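Local coordinates for protein glucose-resistance amylase regulator (Weissella paramesenteroides ATCC 33313, PDB 4RK6) that binds glucose in a cleft of its sugar-binding domain and probably acts as a LacI-family repressor that regulates transcription by binding DNA, at residues Gly14-Leu19 / Thr46-Asp51; Phe71-Asp76 / Ile93-Leu98; Ser104-Asn109 / Arg249-Leu254; Pro245-Ile250 / Ile268-Glu273. All blocks are in the same frame, centred on the assembly; numbering follows the deposited sequence.

Interaction 1: Gly14-Leu19 / Thr46-Asp51; sequences GVVVPL and TYLDED
Tyr47 lies alongside Val17 on one face of the parallel strand pair formed by 14-18 and 46-48, the two strands that flank helix 24-39 in a right-handed beta-alpha-beta unit of the LacI-type sugar-binding fold. From its CB, which Leu19 CD2 approaches at 4.0 Å, the tyrosine runs in the same direction as Val17. Its CG sits opposite the carbonyl carbon (chi1 -69°), which brings the CD1-CE1 side of the ring up to strand 14-18. CD1 then passes Val17 O and meets Pro18 O at the ring edge, and CE1 reaches Val17 CG1 at 3.7 Å. Leu19 crosses the tyrosine nearly at a right angle, and its other methyl, CD1, rests on Asp49 CB. The opposite face carries Val16, Thr46 and Leu48: Val16 CG1 packs on Leu48 CB at 3.7 Å, and Val16 CG2 touches Thr46 OG1.

The backbones are joined by a regular parallel ladder. Thr46 N donates to Val15 O at 3.0 Å, Val17 N to Thr46 O at 2.9 Å and Leu48 N to Val17 O at 2.9 Å. Past the strand, Leu19 N still reaches Leu48 O, although the donor stands above the carbonyl plane. Thr46 OG1 adds a weak bond to Val15 O. Asp49 OD1 closes an Asx turn with Asp51 N, while OD2 is held by His54. Backbone bonds thus keep the strands in register, Val17 faces helix 24-39, Val16 and Leu48 face helix 52-64, and on this outermost strand Tyr47 packs on Ile45 and Thr46 on Leu44 of the second subunit.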
loop_
_atom_site.group_PDB
_atom_site.type_symbol
_atom_site.label_atom_id
_atom_site.label_comp_id
_atom_site.label_asym_id
_atom_site.label_seq_id
_atom_site.Cartn_x
_atom_site.Cartn_y
_atom_site.Cartn_z
ATOM N N GLY A 14 0.989 -16.749 -13.402
ATOM C CA GLY A 14 1.528 -16.419 -12.088
ATOM C C GLY A 14 2.205 -15.079 -12.099
ATOM O O GLY A 14 2.695 -14.622 -13.134
ATOM N N VAL A 15 2.235 -14.422 -10.951
ATOM C CA VAL A 15 2.954 -13.157 -10.811
ATOM C C VAL A 15 3.805 -13.290 -9.573
ATOM O O VAL A 15 3.315 -13.745 -8.553
ATOM C CB VAL A 15 2.013 -11.954 -10.640
ATOM C CG1 VAL A 15 2.790 -10.643 -10.666
ATOM C CG2 VAL A 15 0.954 -11.954 -11.714
ATOM N N VAL A 16 5.073 -12.930 -9.694
ATOM C CA VAL A 16 6.026 -13.045 -8.591
ATOM C C VAL A 16 6.309 -11.624 -8.136
ATOM O O VAL A 16 6.807 -10.792 -8.890
ATOM C CB VAL A 16 7.323 -13.784 -9.000
ATOM C CG1 VAL A 16 8.310 -13.850 -7.833
ATOM C CG2 VAL A 16 7.020 -15.194 -9.460
ATOM N N VAL A 17 5.959 -11.359 -6.880
ATOM C CA VAL A 17 6.087 -10.042 -6.257
ATOM C C VAL A 17 7.134 -10.121 -5.132
ATOM O O VAL A 17 7.133 -11.071 -4.355
ATOM C CB VAL A 17 4.743 -9.608 -5.643
ATOM C CG1 VAL A 17 4.809 -8.193 -5.080
ATOM C CG2 VAL A 17 3.630 -9.723 -6.684
ATOM N N PRO A 18 8.037 -9.145 -5.065
ATOM C CA PRO A 18 8.977 -9.146 -3.930
ATOM C C PRO A 18 8.273 -8.893 -2.595
ATOM O O PRO A 18 7.277 -8.162 -2.542
ATOM C CB PRO A 18 9.946 -8.003 -4.254
ATOM C CG PRO A 18 9.252 -7.142 -5.246
ATOM C CD PRO A 18 8.178 -7.951 -5.919
ATOM N N LEU A 19 8.764 -9.508 -1.523
ATOM C CA LEU A 19 8.199 -9.247 -0.192
ATOM C C LEU A 19 8.255 -7.754 0.150
ATOM O O LEU A 19 7.305 -7.201 0.709
ATOM C CB LEU A 19 8.912 -10.056 0.896
ATOM C CG LEU A 19 8.211 -11.316 1.425
ATOM C CD1 LEU A 19 8.946 -11.774 2.674
ATOM C CD2 LEU A 19 6.731 -11.099 1.727
ATOM N N THR A 46 2.256 -14.791 -5.929
ATOM C CA THR A 46 3.180 -15.418 -5.012
ATOM C C THR A 46 4.205 -14.350 -4.626
ATOM O O THR A 46 4.497 -13.445 -5.405
ATOM C CB THR A 46 3.877 -16.656 -5.650
ATOM O OG1 THR A 46 4.649 -16.248 -6.788
ATOM C CG2 THR A 46 2.864 -17.707 -6.069
ATOM N N TYR A 47 4.740 -14.449 -3.409
ATOM C CA TYR A 47 5.803 -13.560 -2.960
ATOM C C TYR A 47 7.148 -14.270 -2.971
ATOM O O TYR A 47 7.233 -15.507 -2.883
ATOM C CB TYR A 47 5.507 -12.986 -1.572
ATOM C CG TYR A 47 4.354 -12.019 -1.582
ATOM C CD1 TYR A 47 4.523 -10.707 -1.999
ATOM C CD2 TYR A 47 3.080 -12.422 -1.192
ATOM C CE1 TYR A 47 3.464 -9.815 -2.015
ATOM C CE2 TYR A 47 2.011 -11.537 -1.210
ATOM C CZ TYR A 47 2.210 -10.233 -1.621
ATOM O OH TYR A 47 1.161 -9.343 -1.643
ATOM N N LEU A 48 8.193 -13.473 -3.139
ATOM C CA LEU A 48 9.557 -13.983 -3.219
ATOM C C LEU A 48 10.438 -13.225 -2.230
ATOM O O LEU A 48 10.500 -11.989 -2.270
ATOM C CB LEU A 48 10.098 -13.793 -4.633
ATOM C CG LEU A 48 11.320 -14.634 -4.983
ATOM C CD1 LEU A 48 10.874 -16.032 -5.381
ATOM C CD2 LEU A 48 12.096 -13.971 -6.103
ATOM N N ASP A 49 11.107 -13.960 -1.341
ATOM C CA ASP A 49 12.078 -13.341 -0.422
ATOM C C ASP A 49 13.506 -13.558 -0.946
ATOM O O ASP A 49 13.681 -13.963 -2.099
ATOM C CB ASP A 49 11.873 -13.800 1.042
ATOM C CG ASP A 49 12.104 -15.288 1.264
ATOM O OD1 ASP A 49 12.662 -15.992 0.392
ATOM O OD2 ASP A 49 11.722 -15.764 2.356
ATOM N N GLU A 50 14.514 -13.279 -0.124
ATOM C CA GLU A 50 15.913 -13.312 -0.569
ATOM C C GLU A 50 16.605 -14.655 -0.296
ATOM O O GLU A 50 17.813 -14.777 -0.474
ATOM C CB GLU A 50 16.691 -12.170 0.106
ATOM C CG GLU A 50 17.819 -11.591 -0.737
ATOM C CD GLU A 50 17.314 -10.749 -1.892
ATOM O OE1 GLU A 50 16.566 -9.781 -1.641
ATOM O OE2 GLU A 50 17.671 -11.054 -3.050
ATOM N N ASP A 51 15.838 -15.664 0.105
ATOM C CA ASP A 51 16.385 -16.938 0.554
ATOM C C ASP A 51 16.266 -17.926 -0.578
ATOM O O ASP A 51 15.162 -18.332 -0.933
ATOM C CB ASP A 51 15.604 -17.440 1.779
ATOM C CG ASP A 51 16.111 -18.777 2.310
ATOM O OD1 ASP A 51 15.934 -19.818 1.640
ATOM O OD2 ASP A 51 16.669 -18.797 3.426
#

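Interaction 2: Phe71-Asp76 / Ile93-Leu98; sequences FMLSLD and ISLTAL. With GLC (alpha-D-glucopyranose), chain C.
Phe71 and Ile93 stand side by side on neighbouring parallel strands, the two strands of the beta-alpha-beta unit 69-72, 79-87, 91-95 in the periplasmic-binding-protein-like fold. The phenyl ring meets Ile93 CD1 with its CE1 at 3.8 Å. Leu95 CD1 comes to CD1 of the same ring, also at 3.8 Å, so two aliphatic side chains touch one ring obliquely. Beyond the strand end, Leu73 turns its CD2 onto Leu95 CD2, so that each methyl of Leu95 has its own partner, CD1 on Phe71 and CD2 on Leu73.

Two backbone bonds set this register. Met72 N, of a selenomethionine, donates to Ile93 O at 2.9 Å in the carbonyl plane, and Met72 O accepts from Leu95 N at 2.8 Å. The CA-H groups of Phe71 and Ser94 approach the same two carbonyl oxygens. Further out, helices 24-39 and 244-257 close over the apolar face: Leu32 and Ala251 lie against Phe71, and Ile28 against Leu95.

At the C-terminal end of strand 91-95 the chain enters the sugar pocket. Ser94 OG donates to Ala97 O at 2.6 Å, which ties the loop after the strand back to it. Thr96 binds glucose along with Asp225, Arg145, Thr22 and Gln242. Its OG1 lies between the backbone N and the carbonyl carbon (chi1 81°), folded back near Leu95 O. Thr96 OG1 donates to Leu95 O at 2.6 Å, a bond strongly bent at the acceptor (C=O...donor angle 109°). The same Thr96 OG1 accepts from O2 of the glucose (GLC) at 2.8 Å.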
loop_
_atom_site.group_PDB
_atom_site.type_symbol
_atom_site.label_atom_id
_atom_site.label_comp_id
_atom_site.label_asym_id
_atom_site.label_seq_id
_atom_site.Cartn_x
_atom_site.Cartn_y
_atom_site.Cartn_z
ATOM N N PHE A 71 4.874 -13.627 -14.627
ATOM C CA PHE A 71 5.217 -12.247 -14.716
ATOM C C PHE A 71 6.097 -11.889 -13.544
ATOM O O PHE A 71 5.722 -12.126 -12.405
ATOM C CB PHE A 71 3.953 -11.402 -14.745
ATOM C CG PHE A 71 3.125 -11.676 -15.966
ATOM C CD1 PHE A 71 3.548 -11.209 -17.204
ATOM C CD2 PHE A 71 2.021 -12.497 -15.910
ATOM C CE1 PHE A 71 2.835 -11.503 -18.354
ATOM C CE2 PHE A 71 1.301 -12.787 -17.054
ATOM C CZ PHE A 71 1.713 -12.293 -18.277
HETATM N N MSE A 72 7.263 -11.322 -13.839
HETATM C CA MSE A 72 8.245 -10.952 -12.814
HETATM C C MSE A 72 8.263 -9.459 -12.609
HETATM O O MSE A 72 8.442 -8.715 -13.559
HETATM C CB MSE A 72 9.627 -11.385 -13.300
HETATM C CG MSE A 72 9.615 -12.843 -13.718
HETATM SE SE MSE A 72 9.592 -13.985 -12.111
HETATM C CE MSE A 72 9.945 -15.695 -13.012
ATOM N N LEU A 73 8.102 -9.003 -11.363
ATOM C CA LEU A 73 8.131 -7.563 -11.055
ATOM C C LEU A 73 9.460 -7.112 -10.442
ATOM O O LEU A 73 9.818 -5.946 -10.559
ATOM C CB LEU A 73 7.021 -7.200 -10.079
ATOM C CG LEU A 73 5.596 -7.677 -10.325
ATOM C CD1 LEU A 73 4.625 -6.731 -9.634
ATOM C CD2 LEU A 73 5.257 -7.786 -11.800
ATOM N N SER A 74 10.160 -8.034 -9.783
ATOM C CA SER A 74 11.401 -7.721 -9.071
ATOM C C SER A 74 12.552 -7.503 -10.046
ATOM O O SER A 74 12.451 -7.831 -11.236
ATOM C CB SER A 74 11.776 -8.852 -8.096
ATOM O OG SER A 74 10.688 -9.254 -7.279
ATOM N N LEU A 75 13.645 -6.939 -9.542
ATOM C CA LEU A 75 14.886 -6.855 -10.304
ATOM C C LEU A 75 15.825 -7.982 -9.839
ATOM O O LEU A 75 16.894 -8.180 -10.416
ATOM C CB LEU A 75 15.540 -5.481 -10.132
ATOM N N ASP A 76 15.378 -8.756 -8.843
ATOM C CA ASP A 76 16.225 -9.648 -8.053
ATOM C C ASP A 76 15.985 -11.158 -8.298
ATOM O O ASP A 76 16.361 -11.996 -7.474
ATOM C CB ASP A 76 15.985 -9.327 -6.566
ATOM C CG ASP A 76 17.272 -9.164 -5.778
ATOM O OD1 ASP A 76 18.298 -9.777 -6.145
ATOM O OD2 ASP A 76 17.253 -8.413 -4.780
ATOM N N ILE A 93 7.886 -13.077 -18.586
ATOM C CA ILE A 93 7.910 -11.704 -19.011
ATOM C C ILE A 93 8.199 -10.844 -17.789
ATOM O O ILE A 93 7.631 -11.085 -16.741
ATOM C CB ILE A 93 6.571 -11.308 -19.657
ATOM C CG1 ILE A 93 6.376 -12.086 -20.960
ATOM C CG2 ILE A 93 6.517 -9.809 -19.909
ATOM C CD1 ILE A 93 4.971 -12.041 -21.499
ATOM N N SER A 94 9.096 -9.879 -17.922
ATOM C CA SER A 94 9.413 -8.988 -16.794
ATOM C C SER A 94 8.767 -7.612 -16.952
ATOM O O SER A 94 8.566 -7.113 -18.062
ATOM C CB SER A 94 10.923 -8.892 -16.549
ATOM O OG SER A 94 11.605 -8.304 -17.626
ATOM N N LEU A 95 8.415 -7.025 -15.809
ATOM C CA LEU A 95 7.644 -5.795 -15.743
ATOM C C LEU A 95 8.379 -4.741 -14.923
ATOM O O LEU A 95 8.792 -5.004 -13.803
ATOM C CB LEU A 95 6.270 -6.076 -15.138
ATOM C CG LEU A 95 5.225 -6.736 -16.063
ATOM C CD1 LEU A 95 5.617 -8.087 -16.585
ATOM C CD2 LEU A 95 3.921 -6.863 -15.290
ATOM N N THR A 96 8.566 -3.574 -15.528
ATOM C CA THR A 96 9.259 -2.409 -14.946
ATOM C C THR A 96 10.773 -2.594 -14.896
ATOM O O THR A 96 11.495 -1.744 -14.400
ATOM C CB THR A 96 8.709 -1.986 -13.555
ATOM O OG1 THR A 96 9.258 -2.819 -12.524
ATOM C CG2 THR A 96 7.198 -2.023 -13.527
ATOM N N ALA A 97 11.254 -3.674 -15.489
ATOM C CA ALA A 97 12.651 -4.029 -15.410
ATOM C C ALA A 97 12.958 -5.025 -16.508
ATOM O O ALA A 97 12.123 -5.846 -16.857
ATOM C CB ALA A 97 12.948 -4.636 -14.042
ATOM N N LEU A 98 14.183 -4.968 -17.009
ATOM C CA LEU A 98 14.632 -5.860 -18.040
ATOM C C LEU A 98 15.535 -6.895 -17.352
ATOM O O LEU A 98 16.719 -6.662 -17.157
ATOM C CB LEU A 98 15.344 -5.037 -19.124
ATOM C CG LEU A 98 14.665 -3.673 -19.427
ATOM C CD1 LEU A 98 15.646 -2.578 -19.835
ATOM C CD2 LEU A 98 13.549 -3.806 -20.456
HETATM C C1 GLC C . 10.637 -0.617 -8.689
HETATM C C2 GLC C . 10.180 -0.338 -10.121
HETATM C C3 GLC C . 10.306 1.119 -10.514
HETATM C C4 GLC C . 9.724 2.002 -9.406
HETATM C C5 GLC C . 10.520 1.736 -8.128
HETATM C C6 GLC C . 9.998 2.558 -6.953
HETATM O O1 GLC C . 12.007 -0.733 -8.724
HETATM O O2 GLC C . 10.951 -1.096 -11.052
HETATM O O3 GLC C . 9.559 1.257 -11.718
HETATM O O4 GLC C . 9.766 3.342 -9.795
HETATM O O5 GLC C . 10.379 0.396 -7.734
HETATM O O6 GLC C . 8.673 2.240 -6.663
#

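Interaction 3: Ser104-Asn109 / Arg249-Leu254; sequences SAVTSN and RIAMQL
Helix 244-257 packs against strand 104-108 of the central sheet, a helix-on-sheet layer of the LacI-type sugar-binding fold, and Val106 is the side chain of the strand that meets it most broadly. Strand and helix run nearly antiparallel, at 162° between their short axes, which lie 8.4 Å apart. The valine divides its two methyls along the helix. CG1, anti to the backbone N (chi1 -177°), faces Ile250 CG2 at 4.0 Å, and these two side chains meet at about a right angle. CG2 is pressed against the helix backbone, 3.7 Å from Ala251 CA and 4.0 Å from Ala251 CB; consistent with the small alanine side chain, the CA atoms of Val106 and Ala251 are 5.9 Å apart.

One turn further along the helix, Leu254 reaches Ser104. Its CD2 touches Ser104 CB at 3.5 Å, tighter than usual for two carbons. Ser104 OG, beside that methyl, is bonded to Gln266 N, so the serine keeps its polar group satisfied while its CB serves the apolar contact.

The interface is wholly van der Waals; the helix backbone is bonded within itself, that of the strand to its neighbours in the sheet. Strand 104-108 lies between strands 91-95 and 267-275, and Val106 also packs on Ile270 of the latter. Ala251 touches Leu95 as well, and along the flank of the helix Met252, a selenomethionine, and Arg249 touch helix 24-39.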
loop_
_atom_site.group_PDB
_atom_site.type_symbol
_atom_site.label_atom_id
_atom_site.label_comp_id
_atom_site.label_asym_id
_atom_site.label_seq_id
_atom_site.Cartn_x
_atom_site.Cartn_y
_atom_site.Cartn_z
ATOM N N SER A 104 11.023 -11.104 -22.860
ATOM C CA SER A 104 10.441 -9.802 -23.161
ATOM C C SER A 104 10.177 -9.016 -21.878
ATOM O O SER A 104 10.103 -9.570 -20.787
ATOM C CB SER A 104 9.136 -9.943 -23.946
ATOM O OG SER A 104 9.383 -10.493 -25.229
ATOM N N ALA A 105 10.038 -7.710 -22.032
ATOM C CA ALA A 105 9.849 -6.833 -20.876
ATOM C C ALA A 105 8.889 -5.745 -21.251
ATOM O O ALA A 105 8.927 -5.259 -22.362
ATOM C CB ALA A 105 11.161 -6.213 -20.440
ATOM N N VAL A 106 8.087 -5.320 -20.287
ATOM C CA VAL A 106 7.251 -4.141 -20.469
ATOM C C VAL A 106 7.572 -3.178 -19.331
ATOM O O VAL A 106 7.541 -3.580 -18.144
ATOM C CB VAL A 106 5.753 -4.493 -20.422
ATOM C CG1 VAL A 106 4.936 -3.234 -20.695
ATOM C CG2 VAL A 106 5.431 -5.592 -21.435
ATOM N N THR A 107 7.883 -1.939 -19.693
ATOM C CA THR A 107 8.441 -0.986 -18.735
ATOM C C THR A 107 8.258 0.443 -19.201
ATOM O O THR A 107 8.130 0.723 -20.409
ATOM C CB THR A 107 9.952 -1.291 -18.490
ATOM O OG1 THR A 107 10.500 -0.414 -17.493
ATOM C CG2 THR A 107 10.767 -1.128 -19.778
ATOM N N SER A 108 8.253 1.372 -18.249
ATOM C CA SER A 108 8.485 2.767 -18.584
ATOM C C SER A 108 9.931 2.872 -19.041
ATOM O O SER A 108 10.792 2.115 -18.568
ATOM C CB SER A 108 8.241 3.672 -17.359
ATOM O OG SER A 108 6.894 3.548 -16.877
ATOM N N ASN A 109 10.215 3.830 -19.910
ATOM C CA ASN A 109 11.574 4.061 -20.347
ATOM C C ASN A 109 12.362 4.850 -19.312
ATOM O O ASN A 109 12.128 6.037 -19.119
ATOM C CB ASN A 109 11.602 4.784 -21.692
ATOM C CG ASN A 109 13.002 4.879 -22.289
ATOM O OD1 ASN A 109 13.899 5.543 -21.767
ATOM N ND2 ASN A 109 13.180 4.236 -23.440
ATOM N N ARG A 249 -1.476 -4.606 -18.255
ATOM C CA ARG A 249 -2.317 -5.037 -19.386
ATOM C C ARG A 249 -1.483 -5.471 -20.600
ATOM O O ARG A 249 -1.770 -6.501 -21.234
ATOM C CB ARG A 249 -3.264 -3.912 -19.823
ATOM C CG ARG A 249 -4.384 -3.618 -18.845
ATOM C CD ARG A 249 -5.436 -2.713 -19.484
ATOM N NE ARG A 249 -4.953 -1.348 -19.666
ATOM C CZ ARG A 249 -5.006 -0.383 -18.736
ATOM N NH1 ARG A 249 -5.553 -0.601 -17.539
ATOM N NH2 ARG A 249 -4.535 0.814 -19.021
ATOM N N ILE A 250 -0.464 -4.691 -20.924
ATOM C CA ILE A 250 0.369 -4.936 -22.105
ATOM C C ILE A 250 1.227 -6.188 -21.917
ATOM O O ILE A 250 1.388 -6.986 -22.855
ATOM C CB ILE A 250 1.185 -3.682 -22.452
ATOM C CG1 ILE A 250 0.234 -2.540 -22.879
ATOM C CG2 ILE A 250 2.209 -3.930 -23.549
ATOM C CD1 ILE A 250 -0.583 -2.795 -24.132
ATOM N N ALA A 251 1.754 -6.403 -20.718
ATOM C CA ALA A 251 2.473 -7.660 -20.452
ATOM C C ALA A 251 1.577 -8.895 -20.694
ATOM O O ALA A 251 1.976 -9.866 -21.335
ATOM C CB ALA A 251 3.034 -7.680 -19.037
HETATM N N MSE A 252 0.343 -8.849 -20.213
HETATM C CA MSE A 252 -0.571 -9.965 -20.411
HETATM C C MSE A 252 -0.920 -10.070 -21.880
HETATM O O MSE A 252 -0.972 -11.177 -22.439
HETATM C CB MSE A 252 -1.807 -9.816 -19.518
HETATM C CG MSE A 252 -2.739 -11.018 -19.591
HETATM SE SE MSE A 252 -1.932 -12.725 -19.094
HETATM C CE MSE A 252 -3.344 -13.944 -19.743
ATOM N N GLN A 253 -1.118 -8.939 -22.537
ATOM C CA GLN A 253 -1.449 -8.973 -23.977
ATOM C C GLN A 253 -0.320 -9.557 -24.822
ATOM O O GLN A 253 -0.556 -10.258 -25.808
ATOM C CB GLN A 253 -1.797 -7.583 -24.508
ATOM C CG GLN A 253 -2.590 -7.656 -25.801
ATOM C CD GLN A 253 -3.913 -8.350 -25.592
ATOM O OE1 GLN A 253 -4.640 -8.059 -24.625
ATOM N NE2 GLN A 253 -4.245 -9.279 -26.480
ATOM N N LEU A 254 0.912 -9.228 -24.459
ATOM C CA LEU A 254 2.072 -9.799 -25.114
ATOM C C LEU A 254 2.034 -11.323 -25.034
ATOM O O LEU A 254 2.244 -12.016 -26.045
ATOM C CB LEU A 254 3.349 -9.238 -24.493
ATOM C CG LEU A 254 4.671 -9.519 -25.189
ATOM C CD1 LEU A 254 4.661 -8.883 -26.567
ATOM C CD2 LEU A 254 5.805 -8.953 -24.347
#

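Interaction 4: Pro245-Ile250 / Ile268-Glu273; sequences PEIGRI and IYIPTE
This is a partly buried apolar contact in which the first half of helix 244-257 lies over strand 267-275. Ile270 carries most of it, with three of its side-chain atoms each meeting a different helix residue. Its CG1 faces Ile247 CG1 at 3.7 Å, CG2 meets Glu246 CG at 3.8 Å, and CD1 reaches Ile250 CG1 at 4.0 Å. With CG1 of Ile270 anti to the carbonyl carbon (chi1 -54°) and CG2 anti to the backbone N, the two branches point at Ile247 and Glu246 respectively. Ile250 turns its CG2 methyl to Ile268 CG2 at 4.0 Å, two side chains crossing near a right angle.

The two segments run nearly antiparallel, at 154°, and belong to the helix-over-sheet layer of the periplasmic-binding-protein-like fold; the strand is bonded through its backbone to strand 104-108, Ile270 pairing with Thr107.

Glu246 offers only its aliphatic part to the strand, CG being anti to the backbone N (chi1 180°), and bends at chi2, turning its carboxylate toward Arg249 one turn along. Arg249 grips it side-on with two nitrogens to one oxygen: NE donates to Glu246 OE1 at 3.0 Å and NH2 to the same OE1 at 2.8 Å, the oxygen lying slightly off the guanidinium plane. Arg249 NH1 makes a second salt bridge, to Glu34 of helix 24-39.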
loop_
_atom_site.group_PDB
_atom_site.type_symbol
_atom_site.label_atom_id
_atom_site.label_comp_id
_atom_site.label_asym_id
_atom_site.label_seq_id
_atom_site.Cartn_x
_atom_site.Cartn_y
_atom_site.Cartn_z
ATOM N N PRO A 245 -1.017 0.234 -14.445
ATOM C CA PRO A 245 -2.000 -0.707 -14.966
ATOM C C PRO A 245 -1.765 -1.008 -16.442
ATOM O O PRO A 245 -1.948 -2.171 -16.821
ATOM C CB PRO A 245 -3.355 -0.011 -14.723
ATOM C CG PRO A 245 -3.062 1.028 -13.666
ATOM C CD PRO A 245 -1.638 1.461 -13.912
ATOM N N GLU A 246 -1.339 -0.027 -17.232
ATOM C CA GLU A 246 -1.068 -0.270 -18.654
ATOM C C GLU A 246 0.107 -1.247 -18.807
ATOM O O GLU A 246 0.062 -2.171 -19.626
ATOM C CB GLU A 246 -0.832 1.016 -19.406
ATOM C CG GLU A 246 -0.543 0.816 -20.882
ATOM C CD GLU A 246 -1.734 0.344 -21.696
ATOM O OE1 GLU A 246 -2.849 0.132 -21.149
ATOM O OE2 GLU A 246 -1.534 0.209 -22.922
ATOM N N ILE A 247 1.140 -1.083 -17.980
ATOM C CA ILE A 247 2.239 -2.067 -17.973
ATOM C C ILE A 247 1.713 -3.484 -17.769
ATOM O O ILE A 247 2.093 -4.397 -18.491
ATOM C CB ILE A 247 3.329 -1.684 -16.938
ATOM C CG1 ILE A 247 4.011 -0.393 -17.366
ATOM C CG2 ILE A 247 4.338 -2.816 -16.760
ATOM C CD1 ILE A 247 4.801 0.293 -16.253
ATOM N N GLY A 248 0.821 -3.669 -16.798
ATOM C CA GLY A 248 0.227 -4.968 -16.536
ATOM C C GLY A 248 -0.605 -5.461 -17.718
ATOM O O GLY A 248 -0.459 -6.601 -18.152
ATOM N N ARG A 249 -1.476 -4.606 -18.255
ATOM C CA ARG A 249 -2.317 -5.037 -19.386
ATOM C C ARG A 249 -1.483 -5.471 -20.600
ATOM O O ARG A 249 -1.770 -6.501 -21.234
ATOM C CB ARG A 249 -3.264 -3.912 -19.823
ATOM C CG ARG A 249 -4.384 -3.618 -18.845
ATOM C CD ARG A 249 -5.436 -2.713 -19.484
ATOM N NE ARG A 249 -4.953 -1.348 -19.666
ATOM C CZ ARG A 249 -5.006 -0.383 -18.736
ATOM N NH1 ARG A 249 -5.553 -0.601 -17.539
ATOM N NH2 ARG A 249 -4.535 0.814 -19.021
ATOM N N ILE A 250 -0.464 -4.691 -20.924
ATOM C CA ILE A 250 0.369 -4.936 -22.105
ATOM C C ILE A 250 1.227 -6.188 -21.917
ATOM O O ILE A 250 1.388 -6.986 -22.855
ATOM C CB ILE A 250 1.185 -3.682 -22.452
ATOM C CG1 ILE A 250 0.234 -2.540 -22.879
ATOM C CG2 ILE A 250 2.209 -3.930 -23.549
ATOM C CD1 ILE A 250 -0.583 -2.795 -24.132
ATOM N N ILE A 268 8.926 -3.408 -24.642
ATOM C CA ILE A 268 7.853 -2.459 -24.968
ATOM C C ILE A 268 7.881 -1.362 -23.905
ATOM O O ILE A 268 7.816 -1.662 -22.714
ATOM C CB ILE A 268 6.500 -3.149 -25.005
ATOM C CG1 ILE A 268 6.493 -4.203 -26.129
ATOM C CG2 ILE A 268 5.398 -2.128 -25.244
ATOM C CD1 ILE A 268 5.355 -5.185 -26.018
ATOM N N TYR A 269 8.020 -0.120 -24.363
ATOM C CA TYR A 269 8.064 1.035 -23.479
ATOM C C TYR A 269 6.682 1.639 -23.390
ATOM O O TYR A 269 6.024 1.868 -24.419
ATOM C CB TYR A 269 9.086 2.071 -23.955
ATOM C CG TYR A 269 10.513 1.601 -23.861
ATOM C CD1 TYR A 269 11.091 1.329 -22.631
ATOM C CD2 TYR A 269 11.281 1.392 -25.008
ATOM C CE1 TYR A 269 12.390 0.876 -22.533
ATOM C CE2 TYR A 269 12.584 0.949 -24.923
ATOM C CZ TYR A 269 13.130 0.694 -23.684
ATOM O OH TYR A 269 14.415 0.247 -23.584
ATOM N N ILE A 270 6.247 1.878 -22.156
ATOM C CA ILE A 270 4.968 2.488 -21.874
ATOM C C ILE A 270 5.226 3.963 -21.523
ATOM O O ILE A 270 6.083 4.277 -20.685
ATOM C CB ILE A 270 4.247 1.733 -20.735
ATOM C CG1 ILE A 270 4.139 0.236 -21.059
ATOM C CG2 ILE A 270 2.882 2.360 -20.432
ATOM C CD1 ILE A 270 3.359 -0.117 -22.314
ATOM N N PRO A 271 4.515 4.883 -22.193
ATOM C CA PRO A 271 4.735 6.310 -21.959
ATOM C C PRO A 271 4.469 6.732 -20.521
ATOM O O PRO A 271 3.656 6.115 -19.843
ATOM C CB PRO A 271 3.682 6.994 -22.853
ATOM C CG PRO A 271 3.103 5.936 -23.718
ATOM C CD PRO A 271 3.293 4.642 -22.999
ATOM N N THR A 272 5.155 7.790 -20.116
ATOM C CA THR A 272 4.924 8.436 -18.821
ATOM C C THR A 272 4.668 9.912 -19.055
ATOM O O THR A 272 4.732 10.419 -20.180
ATOM C CB THR A 272 6.134 8.294 -17.873
ATOM O OG1 THR A 272 7.253 9.026 -18.376
ATOM C CG2 THR A 272 6.495 6.860 -17.701
ATOM N N GLU A 273 4.407 10.621 -17.976
ATOM C CA GLU A 273 4.156 12.039 -18.074
ATOM C C GLU A 273 4.542 12.677 -16.748
ATOM O O GLU A 273 4.400 12.050 -15.691
ATOM C CB GLU A 273 2.683 12.275 -18.338
ATOM C CG GLU A 273 1.758 11.651 -17.293
ATOM C CD GLU A 273 0.313 11.540 -17.772
ATOM O OE1 GLU A 273 0.070 11.636 -19.006
ATOM O OE2 GLU A 273 -0.578 11.375 -16.901
#

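How the interactions relate
All four contacts belong to one sheet and the helices packed on it. Interactions 1 and 2 are buried strand pairs, held by backbone ladders with mainly apolar side chains on the sheet faces, and they adjoin through neighbouring strands 12-18 and 69-72. Interactions 3 and 4 are only partly buried, are purely apolar across their interfaces, and share helix 244-257, with Ile250 common to both; strands 104-108 and 267-275 lie next to each other beneath it. Interaction 2 also touches interaction 3 through strands 91-95 and 104-108. It alone includes a glucose-binding residue, whereas interaction 1 sits at the sheet's edge and meets the second subunit.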